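Local coordinates for ssDNA binding RNA Polymerase cofactor (Pseudomonas phage LUZ7, PDB 6QLC), which binds single-stranded DNA and acts as a cofactor of RNA polymerase, probably regulating transcription of the phage genome, at residues L71-T74 with A75-E78. Sequence-based numbering, arbitrary orientation.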
loop_
_atom_site.group_PDB
_atom_site.type_symbol
_atom_site.label_atom_id
_atom_site.label_comp_id
_atom_site.label_asym_id
_atom_site.label_seq_id
_atom_site.Cartn_x
_atom_site.Cartn_y
_atom_site.Cartn_z
ATOM N N LEU A 71 18.608 -0.979 12.598
ATOM C CA LEU A 71 18.834 -2.132 11.738
ATOM C C LEU A 71 19.970 -1.861 10.760
ATOM O O LEU A 71 20.195 -0.725 10.332
ATOM C CB LEU A 71 17.566 -2.472 10.949
ATOM C CG LEU A 71 16.315 -2.797 11.764
ATOM C CD1 LEU A 71 15.079 -2.729 10.885
ATOM C CD2 LEU A 71 16.481 -4.175 12.381
ATOM N N SER A 72 20.697 -2.924 10.424
ATOM C CA SER A 72 21.536 -2.918 9.236
ATOM C C SER A 72 20.649 -2.886 7.996
ATOM O O SER A 72 19.513 -3.369 8.015
ATOM C CB SER A 72 22.437 -4.155 9.209
ATOM O OG SER A 72 21.690 -5.331 8.924
ATOM N N GLU A 73 21.167 -2.293 6.914
ATOM C CA GLU A 73 20.411 -2.261 5.664
ATOM C C GLU A 73 19.931 -3.655 5.274
ATOM O O GLU A 73 18.799 -3.823 4.806
ATOM C CB GLU A 73 21.252 -1.650 4.547
ATOM C CG GLU A 73 20.430 -1.244 3.338
ATOM C CD GLU A 73 19.576 -0.015 3.611
ATOM O OE1 GLU A 73 18.668 0.264 2.804
ATOM O OE2 GLU A 73 19.810 0.664 4.636
ATOM N N THR A 74 20.762 -4.672 5.509
ATOM C CA THR A 74 20.358 -6.048 5.254
ATOM C C THR A 74 19.119 -6.421 6.061
ATOM O O THR A 74 18.120 -6.891 5.506
ATOM C CB THR A 74 21.517 -6.985 5.576
ATOM O OG1 THR A 74 22.545 -6.810 4.594
ATOM C CG2 THR A 74 21.043 -8.421 5.568
ATOM N N ALA A 75 19.159 -6.197 7.375
ATOM C CA ALA A 75 18.010 -6.535 8.212
ATOM C C ALA A 75 16.789 -5.719 7.821
ATOM O O ALA A 75 15.670 -6.238 7.775
ATOM C CB ALA A 75 18.349 -6.325 9.687
ATOM N N TYR A 76 16.987 -4.439 7.528
ATOM C CA TYR A 76 15.901 -3.612 7.024
ATOM C C TYR A 76 15.298 -4.219 5.756
ATOM O O TYR A 76 14.090 -4.481 5.691
ATOM C CB TYR A 76 16.426 -2.195 6.796
ATOM C CG TYR A 76 15.535 -1.309 5.960
ATOM C CD1 TYR A 76 14.474 -0.629 6.528
ATOM C CD2 TYR A 76 15.769 -1.142 4.604
ATOM C CE1 TYR A 76 13.667 0.177 5.779
ATOM C CE2 TYR A 76 14.961 -0.332 3.835
ATOM C CZ TYR A 76 13.911 0.322 4.427
ATOM O OH TYR A 76 13.101 1.134 3.666
ATOM N N ALA A 77 16.135 -4.508 4.754
ATOM C CA ALA A 77 15.600 -5.039 3.500
ATOM C C ALA A 77 14.893 -6.373 3.723
ATOM O O ALA A 77 13.847 -6.643 3.119
ATOM C CB ALA A 77 16.717 -5.175 2.463
ATOM N N GLU A 78 15.436 -7.209 4.611
ATOM C CA GLU A 78 14.780 -8.464 4.949
ATOM C C GLU A 78 13.389 -8.214 5.526
ATOM O O GLU A 78 12.411 -8.853 5.120
ATOM C CB GLU A 78 15.642 -9.248 5.944
ATOM C CG GLU A 78 16.865 -9.892 5.328
ATOM C CD GLU A 78 16.500 -10.980 4.337
ATOM O OE1 GLU A 78 15.919 -12.007 4.761
ATOM O OE2 GLU A 78 16.780 -10.803 3.132
#
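S72 caps the first turn of helix 73-86 by accepting the backbone N-H of A75 at its hydroxyl oxygen, with A75 N to S72 OG at 3.1 Å and an N-H...O angle of 167°. The first torsion of S72 sets OG between its own backbone N and carbonyl carbon, from where it reaches forward to the N-H of A75. The carbonyl of the same residue opens the i to i+4 series: Y76 N meets S72 O at 2.8 Å in an almost straight bond, and A77 N to E73 O and E78 N to T74 O follow.

Y76 can be traced outward from the helix. Its CB lies 3.5 Å from both S72 O and E73 O and 4.3 Å from L71 CB. With CG anti to the backbone N (chi1 165°), the ring runs alongside the E73 side chain, both pointing the same way. E73 OE1 approaches the ring obliquely, 3.7 Å from Y76 CD2 and slightly farther from CE2, the carboxylate turned 44° from the ring plane. At the tip, Y76 OH is hydrogen-bonded to L91 N of the second subunit, whose K90 packs on the tyrosine. Before the cap, L71 CD2 rests 3.9 Å from A75 CB. This is a serine N-cap at a helix start, joined here to the dimer interface through the tyrosine of the first turn.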